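Local coordinates for protein restriction endonuclease R.BpuJI (Bacillus pumilus, PDB 2VLA) that recognises its cognate DNA through the N-terminal domain present here, and as a full-length protein probably acts as a DNA endonuclease, at residues K17-L22 with L217-L222; R136-I141 with R211-Y216. One frame throughout, in Å; residues are numbered along the deposited sequence.

Overall arrangement
Both contacts draw on helix 203-219. Contact 2 is the core one: residues 136-141 of helix 137-150 cross the middle of helix 203-219, held by a buried amide-amide hydrogen bond and by aromatic and aliphatic packing. Contact 1 lies nearer the surface, where the turn before helix 22-36 meets the end of that same helix through lysine and leucine tips and a water bridge. The two adjoin where Lys19 touches Asn215, and Leu217, in one of its conformers, packs on Phe138 and Ile141. Each contact also reaches the DNA backbone, contact 1 through main-chain amides of the turn, contact 2 through polar side chains of the helix.

Contact 1: residues K17-L22 with L217-L222; sequences KAKNML and LELANL. With nucleotides of chain C.
Lys19 and Leu219 mark the closest backbone approach, 9.5 Å between their CA atoms, where a type I turn from Lys19 to Leu22 leads into helix 22-36 and faces the last turn of helix 203-219. Side chains make all the direct contacts across this distance, supplemented by a water. Leu219 reaches out tip to tip: both its methyls, CD1 and CD2, meet Leu22 CD2 at 3.6 Å, and its CD1 also touches Lys19 CE at 3.8 Å. Leu22 packs in addition on Phe106 of helix 102-112. The lysine gets there by two bends, at chi2 (72°) and chi4 (66°), which bring CD and CE against Leu219 CD1 and turn NZ toward the water. There Lys19 NZ donates to this water at 2.8 Å, and the water in turn donates to Glu218 OE1, so the opposite charges are linked without touching.

Helix 203-219 ends in a Schellman motif at Asn221 and runs on into the hairpin 223-225/230-232, a helix-then-wing order consistent with a winged helix-turn-helix unit. Glu218 OE2 accepts a bond from Ile225 N of strand 223-225.

On the DNA side the turn presents successive main-chain amides to the phosphate of DA4 of chain C, with Lys19 N 3.1 Å from OP2 and Asn20 N 2.8 Å from OP1.

Contact 2: residues R136-I141 with R211-Y216; sequences RQFPYI and REQLNY. With nucleotides of chain C.
Gln137 and Gln213 supply the one hydrogen bond between the two segments, from NE2 of Gln137 to OE1 of Gln213 at 3.0 Å. The side chains cross at nearly a right angle, their amide planes 79° apart, and the bond is bent, with an N-H...O angle of 147°; the donor is tilted out of the acceptor's carbonyl plane. The other end of the Gln213 amide is also engaged, NE2 donating to His209 O one turn earlier in its own helix, which fixes the rotation of the group. Phe115 and Leu165 pack against both glutamines, so the polar pair is buried among apolar side chains.

Phe138 turns the edge of its ring to a backbone carbonyl of helix 203-219: CE1 is 3.1 Å from Gln213 O, which sits near the ring plane. The apolar contacts lie beside this approach. Phe138 CZ is 3.8 Å from Gln213 CB and, further along, Ile141 CG2 and Leu214 CD2 meet more loosely at 4.4 Å.

Polar groups on another part of the helix 211-216 surface serve the DNA. Asn215 ND2 donates to OP2 of DC3 of chain C at 3.0 Å. In the Arg211 conformer described here, one of two, NE makes a nearly straight 2.8 Å bond to Asn215 OD1; this would leave the asparagine amide oriented with ND2 toward the phosphate. Glu212 OE1 accepts from Gly16 N, tying the helix to the segment ahead of the DNA-binding turn.

The axes of segments 137-141 and 211-216 approach to 11.3 Å and cross at -80°, an almost perpendicular packing consistent with the helical core of a winged helix-turn-helix subdomain whose later helix lies against DNA.

Contact 1: residues K17-L22 with L217-L222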
loop_
_atom_site.group_PDB
_atom_site.type_symbol
_atom_site.label_atom_id
_atom_site.label_comp_id
_atom_site.label_asym_id
_atom_site.label_seq_id
_atom_site.Cartn_x
_atom_site.Cartn_y
_atom_site.Cartn_z
ATOM N N LYS A 17 1.115 11.447 -3.726
ATOM C CA LYS A 17 1.534 12.690 -4.356
ATOM C C LYS A 17 1.814 12.566 -5.847
ATOM O O LYS A 17 2.047 13.574 -6.507
ATOM C CB LYS A 17 2.785 13.259 -3.680
ATOM C CG LYS A 17 2.689 13.406 -2.176
ATOM C CD LYS A 17 4.019 13.837 -1.600
ATOM C CE LYS A 17 4.111 13.536 -0.135
ATOM N NZ LYS A 17 3.255 14.433 0.713
ATOM N N ALA A 18 1.795 11.352 -6.391
ATOM C CA ALA A 18 2.338 11.115 -7.729
ATOM C C ALA A 18 1.325 10.581 -8.755
ATOM O O ALA A 18 1.686 10.333 -9.886
ATOM C CB ALA A 18 3.545 10.167 -7.652
ATOM N N LYS A 19 0.077 10.420 -8.362
ATOM C CA LYS A 19 -0.930 9.824 -9.267
ATOM C C LYS A 19 -1.210 10.701 -10.501
ATOM O O LYS A 19 -1.145 10.217 -11.629
ATOM C CB LYS A 19 -2.237 9.547 -8.513
ATOM C CG LYS A 19 -3.251 8.729 -9.296
ATOM C CD LYS A 19 -2.771 7.283 -9.403
ATOM C CE LYS A 19 -3.827 6.321 -9.954
ATOM N NZ LYS A 19 -4.155 6.628 -11.366
ATOM N N ASN A 20 -1.553 11.956 -10.275
ATOM C CA ASN A 20 -1.932 12.858 -11.384
ATOM C C ASN A 20 -0.856 12.963 -12.452
ATOM O O ASN A 20 -1.167 13.101 -13.640
ATOM C CB ASN A 20 -2.228 14.267 -10.851
ATOM C CG ASN A 20 -3.585 14.376 -10.192
ATOM O OD1 ASN A 20 -4.433 13.497 -10.338
ATOM N ND2 ASN A 20 -3.826 15.523 -9.490
ATOM N N MET A 21 0.406 12.973 -12.028
ATOM C CA MET A 21 1.536 13.141 -12.936
ATOM C C MET A 21 2.467 11.936 -12.959
ATOM O O MET A 21 3.657 12.070 -13.218
ATOM C CB MET A 21 2.341 14.389 -12.542
ATOM C CG MET A 21 1.561 15.677 -12.678
ATOM S SD MET A 21 2.630 17.086 -12.832
ATOM C CE MET A 21 3.659 16.501 -14.201
ATOM N N LEU A 22 1.909 10.757 -12.721
ATOM C CA LEU A 22 2.721 9.553 -12.501
ATOM C C LEU A 22 3.670 9.270 -13.679
ATOM O O LEU A 22 4.829 8.908 -13.492
ATOM C CB LEU A 22 1.817 8.350 -12.274
ATOM C CG LEU A 22 2.532 7.058 -11.828
ATOM C CD1 LEU A 22 3.343 7.280 -10.536
ATOM C CD2 LEU A 22 1.517 5.940 -11.631
ATOM N N LEU A 217 -3.563 -1.193 -7.156
ATOM C CA LEU A 217 -3.964 -2.421 -7.798
ATOM C C LEU A 217 -4.460 -2.166 -9.249
ATOM O O LEU A 217 -4.320 -3.030 -10.124
ATOM C CB LEU A 217 -5.040 -3.116 -6.956
ATOM C CG LEU A 217 -5.209 -4.618 -7.063
ATOM C CD1 LEU A 217 -3.913 -5.346 -6.710
ATOM C CD2 LEU A 217 -6.361 -5.082 -6.171
ATOM N N GLU A 218 -5.006 -0.974 -9.496
ATOM C CA GLU A 218 -5.401 -0.594 -10.828
ATOM C C GLU A 218 -4.183 -0.247 -11.700
ATOM O O GLU A 218 -4.122 -0.629 -12.877
ATOM C CB GLU A 218 -6.357 0.596 -10.771
ATOM C CG GLU A 218 -6.969 0.970 -12.124
ATOM C CD GLU A 218 -7.934 2.128 -12.017
ATOM O OE1 GLU A 218 -7.475 3.248 -11.679
ATOM O OE2 GLU A 218 -9.148 1.908 -12.267
ATOM N N LEU A 219 -3.202 0.438 -11.113
ATOM C CA LEU A 219 -1.957 0.714 -11.811
ATOM C C LEU A 219 -1.167 -0.548 -12.153
ATOM O O LEU A 219 -0.411 -0.558 -13.103
ATOM C CB LEU A 219 -1.092 1.681 -10.995
ATOM C CG LEU A 219 -1.562 3.142 -10.993
ATOM C CD1 LEU A 219 -0.915 3.897 -9.884
ATOM C CD2 LEU A 219 -1.260 3.777 -12.337
ATOM N N ALA A 220 -1.353 -1.593 -11.357
ATOM C CA ALA A 220 -0.761 -2.915 -11.615
ATOM C C ALA A 220 -1.530 -3.664 -12.724
ATOM O O ALA A 220 -1.139 -4.759 -13.129
ATOM C CB ALA A 220 -0.756 -3.727 -10.331
ATOM N N ASN A 221 -2.596 -3.038 -13.234
ATOM C CA ASN A 221 -3.447 -3.635 -14.267
ATOM C C ASN A 221 -4.179 -4.897 -13.808
ATOM O O ASN A 221 -4.523 -5.745 -14.623
ATOM C CB ASN A 221 -2.629 -3.949 -15.520
ATOM C CG ASN A 221 -2.407 -2.736 -16.377
ATOM O OD1 ASN A 221 -3.151 -1.759 -16.289
ATOM N ND2 ASN A 221 -1.384 -2.785 -17.222
ATOM N N LEU A 222 -4.453 -4.998 -12.515
ATOM C CA LEU A 222 -5.140 -6.178 -11.992
ATOM C C LEU A 222 -6.634 -5.944 -11.807
ATOM O O LEU A 222 -7.428 -6.904 -11.844
ATOM C CB LEU A 222 -4.496 -6.646 -10.703
ATOM C CG LEU A 222 -3.008 -6.933 -10.840
ATOM C CD1 LEU A 222 -2.452 -7.416 -9.533
ATOM C CD2 LEU A 222 -2.731 -7.932 -11.991
ATOM P P DA C 4 -1.791 13.014 -6.455
ATOM O OP1 DA C 4 -2.032 13.197 -7.842
ATOM O OP2 DA C 4 -1.264 11.734 -5.916
ATOM O "O5'" DA C 4 -1.004 14.205 -5.856
ATOM C "C5'" DA C 4 -1.203 15.520 -6.441
ATOM C "C4'" DA C 4 -1.027 16.573 -5.377
ATOM O "O4'" DA C 4 -2.157 16.591 -4.471
ATOM C "C3'" DA C 4 0.212 16.389 -4.482
ATOM O "O3'" DA C 4 0.739 17.671 -4.190
ATOM C "C2'" DA C 4 -0.388 15.763 -3.237
ATOM C "C1'" DA C 4 -1.694 16.522 -3.124
ATOM N N9 DA C 4 -2.707 15.902 -2.312
ATOM C C8 DA C 4 -2.950 14.553 -2.145
ATOM N N7 DA C 4 -3.972 14.299 -1.373
ATOM C C5 DA C 4 -4.456 15.543 -0.991
ATOM C C6 DA C 4 -5.505 15.946 -0.176
ATOM N N6 DA C 4 -6.369 15.151 0.449
ATOM N N1 DA C 4 -5.698 17.296 -0.043
ATOM C C2 DA C 4 -4.842 18.147 -0.665
ATOM N N3 DA C 4 -3.840 17.888 -1.462
ATOM C C4 DA C 4 -3.675 16.531 -1.576
ATOM P P DC C 3 -7.352 9.945 -7.703
ATOM O OP1 DC C 3 -6.797 9.625 -9.039
ATOM O OP2 DC C 3 -7.589 8.903 -6.706
ATOM O "O5'" DC C 3 -6.409 11.024 -6.997
ATOM C "C5'" DC C 3 -5.956 12.158 -7.723
ATOM C "C4'" DC C 3 -5.317 13.158 -6.798
ATOM O "O4'" DC C 3 -6.322 13.776 -5.971
ATOM C "C3'" DC C 3 -4.331 12.539 -5.814
ATOM O "O3'" DC C 3 -3.153 13.307 -5.666
ATOM C "C2'" DC C 3 -5.112 12.532 -4.501
ATOM C "C1'" DC C 3 -5.803 13.860 -4.664
ATOM N N1 DC C 3 -6.873 14.132 -3.734
ATOM C C2 DC C 3 -7.112 15.454 -3.306
ATOM O O2 DC C 3 -6.445 16.413 -3.788
ATOM N N3 DC C 3 -8.100 15.657 -2.413
ATOM C C4 DC C 3 -8.813 14.639 -1.942
ATOM N N4 DC C 3 -9.779 14.899 -1.075
ATOM C C5 DC C 3 -8.557 13.309 -2.350
ATOM C C6 DC C 3 -7.570 13.098 -3.203
ATOM P P DC C 5 2.273 17.902 -3.848
ATOM O OP1 DC C 5 3.076 17.750 -5.057
ATOM O OP2 DC C 5 2.679 17.078 -2.688
ATOM O "O5'" DC C 5 2.198 19.438 -3.381
ATOM C "C5'" DC C 5 1.427 20.431 -4.098
ATOM C "C4'" DC C 5 1.007 21.448 -3.080
ATOM O "O4'" DC C 5 -0.020 20.860 -2.205
ATOM C "C3'" DC C 5 2.145 21.884 -2.159
ATOM O "O3'" DC C 5 2.077 23.320 -2.036
ATOM C "C2'" DC C 5 1.869 21.231 -0.827
ATOM C "C1'" DC C 5 0.383 20.972 -0.845
ATOM N N1 DC C 5 -0.060 19.671 -0.220
ATOM C C2 DC C 5 -1.189 19.676 0.582
ATOM O O2 DC C 5 -1.744 20.753 0.878
ATOM N N3 DC C 5 -1.658 18.498 1.100
ATOM C C4 DC C 5 -1.061 17.374 0.741
ATOM N N4 DC C 5 -1.562 16.224 1.236
ATOM C C5 DC C 5 0.078 17.345 -0.069
ATOM C C6 DC C 5 0.536 18.492 -0.569
HETATM O O HOH W 1 -4.929 4.001 -12.030
#

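Contact 2: residues R136-I141 with R211-Y216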
loop_
_atom_site.group_PDB
_atom_site.type_symbol
_atom_site.label_atom_id
_atom_site.label_comp_id
_atom_site.label_asym_id
_atom_site.label_seq_id
_atom_site.Cartn_x
_atom_site.Cartn_y
_atom_site.Cartn_z
ATOM N N ARG A 136 -1.724 -9.546 4.364
ATOM C CA ARG A 136 -1.266 -9.118 3.051
ATOM C C ARG A 136 -2.492 -8.673 2.286
ATOM O O ARG A 136 -3.231 -9.480 1.744
ATOM C CB ARG A 136 -0.609 -10.298 2.304
ATOM C CG ARG A 136 0.524 -10.993 3.065
ATOM C CD ARG A 136 1.179 -12.013 2.182
ATOM N NE ARG A 136 2.133 -12.823 2.914
ATOM C CZ ARG A 136 3.196 -13.381 2.368
ATOM N NH1 ARG A 136 3.461 -13.195 1.080
ATOM N NH2 ARG A 136 3.981 -14.147 3.105
ATOM N N GLN A 137 -2.744 -7.354 2.262
ATOM C CA GLN A 137 -4.077 -6.896 1.891
ATOM C C GLN A 137 -4.373 -7.031 0.400
ATOM O O GLN A 137 -5.516 -7.250 0.025
ATOM C CB GLN A 137 -4.331 -5.443 2.358
ATOM C CG GLN A 137 -3.611 -4.328 1.585
ATOM C CD GLN A 137 -2.257 -3.963 2.161
ATOM O OE1 GLN A 137 -1.501 -4.823 2.638
ATOM N NE2 GLN A 137 -1.912 -2.682 2.076
ATOM N N PHE A 138 -3.356 -7.005 -0.440
ATOM C CA PHE A 138 -3.629 -7.091 -1.881
ATOM C C PHE A 138 -3.951 -8.520 -2.359
ATOM O O PHE A 138 -4.954 -8.740 -3.019
ATOM C CB PHE A 138 -2.526 -6.411 -2.692
ATOM C CG PHE A 138 -2.531 -4.917 -2.536
ATOM C CD1 PHE A 138 -3.587 -4.192 -3.020
ATOM C CD2 PHE A 138 -1.574 -4.277 -1.832
ATOM C CE1 PHE A 138 -3.635 -2.756 -2.871
ATOM C CE2 PHE A 138 -1.603 -2.877 -1.654
ATOM C CZ PHE A 138 -2.659 -2.127 -2.193
ATOM N N PRO A 139 -3.160 -9.529 -1.921
ATOM C CA PRO A 139 -3.651 -10.875 -2.115
ATOM C C PRO A 139 -5.089 -11.068 -1.596
ATOM O O PRO A 139 -5.913 -11.689 -2.259
ATOM C CB PRO A 139 -2.635 -11.718 -1.333
ATOM C CG PRO A 139 -1.367 -10.946 -1.473
ATOM C CD PRO A 139 -1.798 -9.505 -1.367
ATOM N N TYR A 140 -5.375 -10.531 -0.423
ATOM C CA TYR A 140 -6.660 -10.719 0.171
ATOM C C TYR A 140 -7.789 -10.082 -0.678
ATOM O O TYR A 140 -8.816 -10.686 -0.943
ATOM C CB TYR A 140 -6.685 -10.186 1.610
ATOM C CG TYR A 140 -7.868 -10.679 2.399
ATOM C CD1 TYR A 140 -9.066 -10.016 2.343
ATOM C CD2 TYR A 140 -7.803 -11.866 3.165
ATOM C CE1 TYR A 140 -10.142 -10.453 3.007
ATOM C CE2 TYR A 140 -8.892 -12.305 3.837
ATOM C CZ TYR A 140 -10.069 -11.609 3.760
ATOM O OH TYR A 140 -11.211 -11.999 4.410
ATOM N N ILE A 141 -7.580 -8.820 -1.102
ATOM C CA ILE A 141 -8.567 -8.115 -1.953
ATOM C C ILE A 141 -8.818 -8.903 -3.231
ATOM O O ILE A 141 -9.963 -9.116 -3.637
ATOM C CB ILE A 141 -8.089 -6.682 -2.310
ATOM C CG1 ILE A 141 -8.156 -5.774 -1.089
ATOM C CG2 ILE A 141 -8.938 -6.090 -3.448
ATOM C CD1 ILE A 141 -7.251 -4.565 -1.194
ATOM N N ARG A 211 -9.224 4.213 -1.210
ATOM C CA ARG A 211 -9.209 4.446 -2.636
ATOM C C ARG A 211 -7.801 4.263 -3.208
ATOM O O ARG A 211 -7.626 3.668 -4.257
ATOM C CB ARG A 211 -9.721 5.868 -2.949
ATOM C CG ARG A 211 -9.492 6.286 -4.389
ATOM C CD ARG A 211 -10.140 5.308 -5.373
ATOM N NE ARG A 211 -9.832 5.639 -6.765
ATOM C CZ ARG A 211 -10.646 6.308 -7.573
ATOM N NH1 ARG A 211 -11.810 6.742 -7.124
ATOM N NH2 ARG A 211 -10.287 6.550 -8.825
ATOM N N GLU A 212 -6.811 4.821 -2.539
ATOM C CA GLU A 212 -5.459 4.802 -3.081
ATOM C C GLU A 212 -4.804 3.410 -3.086
ATOM O O GLU A 212 -4.123 3.068 -4.000
ATOM C CB GLU A 212 -4.588 5.840 -2.417
ATOM C CG GLU A 212 -5.033 7.252 -2.870
ATOM C CD GLU A 212 -4.210 8.405 -2.353
ATOM O OE1 GLU A 212 -3.418 8.256 -1.422
ATOM O OE2 GLU A 212 -4.396 9.530 -2.909
ATOM N N GLN A 213 -5.138 2.589 -2.111
ATOM C CA GLN A 213 -4.752 1.195 -2.184
ATOM C C GLN A 213 -5.332 0.570 -3.458
ATOM O O GLN A 213 -4.615 -0.100 -4.234
ATOM C CB GLN A 213 -5.197 0.445 -0.913
ATOM C CG GLN A 213 -4.306 0.737 0.285
ATOM C CD GLN A 213 -4.790 0.074 1.543
ATOM O OE1 GLN A 213 -4.383 -1.069 1.855
ATOM N NE2 GLN A 213 -5.617 0.753 2.295
ATOM N N LEU A 214 -6.630 0.778 -3.707
ATOM C CA LEU A 214 -7.213 0.256 -4.900
ATOM C C LEU A 214 -6.528 0.835 -6.161
ATOM O O LEU A 214 -6.351 0.146 -7.135
ATOM C CB LEU A 214 -8.735 0.482 -4.927
ATOM C CG LEU A 214 -9.490 -0.281 -3.852
ATOM C CD1 LEU A 214 -10.922 0.157 -3.780
ATOM C CD2 LEU A 214 -9.418 -1.741 -4.120
ATOM N N ASN A 215 -6.194 2.140 -6.138
ATOM C CA ASN A 215 -5.455 2.732 -7.254
ATOM C C ASN A 215 -4.190 1.964 -7.609
ATOM O O ASN A 215 -3.830 1.868 -8.777
ATOM C CB ASN A 215 -5.060 4.198 -6.931
ATOM C CG ASN A 215 -6.200 5.187 -7.055
ATOM O OD1 ASN A 215 -7.277 4.874 -7.562
ATOM N ND2 ASN A 215 -5.945 6.397 -6.578
ATOM N N TYR A 216 -3.455 1.502 -6.606
ATOM C CA TYR A 216 -2.208 0.805 -6.894
ATOM C C TYR A 216 -2.479 -0.553 -7.542
ATOM O O TYR A 216 -1.748 -0.969 -8.401
ATOM C CB TYR A 216 -1.296 0.713 -5.628
ATOM C CG TYR A 216 -0.906 2.097 -5.159
ATOM C CD1 TYR A 216 -0.378 3.015 -6.046
ATOM C CD2 TYR A 216 -1.164 2.514 -3.867
ATOM C CE1 TYR A 216 -0.107 4.306 -5.666
ATOM C CE2 TYR A 216 -0.903 3.818 -3.480
ATOM C CZ TYR A 216 -0.371 4.710 -4.401
ATOM O OH TYR A 216 -0.158 6.054 -4.053
ATOM P P DC C 3 -7.352 9.945 -7.703
ATOM O OP1 DC C 3 -6.797 9.625 -9.039
ATOM O OP2 DC C 3 -7.589 8.903 -6.706
ATOM O "O5'" DC C 3 -6.409 11.024 -6.997
ATOM C "C5'" DC C 3 -5.956 12.158 -7.723
ATOM C "C4'" DC C 3 -5.317 13.158 -6.798
ATOM O "O4'" DC C 3 -6.322 13.776 -5.971
ATOM C "C3'" DC C 3 -4.331 12.539 -5.814
ATOM O "O3'" DC C 3 -3.153 13.307 -5.666
ATOM C "C2'" DC C 3 -5.112 12.532 -4.501
ATOM C "C1'" DC C 3 -5.803 13.860 -4.664
ATOM N N1 DC C 3 -6.873 14.132 -3.734
ATOM C C2 DC C 3 -7.112 15.454 -3.306
ATOM O O2 DC C 3 -6.445 16.413 -3.788
ATOM N N3 DC C 3 -8.100 15.657 -2.413
ATOM C C4 DC C 3 -8.813 14.639 -1.942
ATOM N N4 DC C 3 -9.779 14.899 -1.075
ATOM C C5 DC C 3 -8.557 13.309 -2.350
ATOM C C6 DC C 3 -7.570 13.098 -3.203
ATOM P P DC C 2 -13.719 9.768 -5.852
ATOM O OP1 DC C 2 -13.921 8.523 -6.598
ATOM O OP2 DC C 2 -13.690 9.717 -4.372
ATOM O "O5'" DC C 2 -12.345 10.405 -6.305
ATOM C "C5'" DC C 2 -12.131 10.698 -7.639
ATOM C "C4'" DC C 2 -10.886 11.514 -7.751
ATOM O "O4'" DC C 2 -11.106 12.810 -7.173
ATOM C "C3'" DC C 2 -9.688 10.920 -7.025
ATOM O "O3'" DC C 2 -8.680 10.737 -8.000
ATOM C "C2'" DC C 2 -9.348 11.947 -5.937
ATOM C "C1'" DC C 2 -9.940 13.234 -6.496
ATOM N N1 DC C 2 -10.410 14.269 -5.538
ATOM C C2 DC C 2 -9.998 15.598 -5.698
ATOM O O2 DC C 2 -9.184 15.880 -6.566
ATOM N N3 DC C 2 -10.510 16.544 -4.870
ATOM C C4 DC C 2 -11.395 16.210 -3.936
ATOM N N4 DC C 2 -11.888 17.199 -3.156
ATOM C C5 DC C 2 -11.841 14.866 -3.768
ATOM C C6 DC C 2 -11.337 13.939 -4.601
#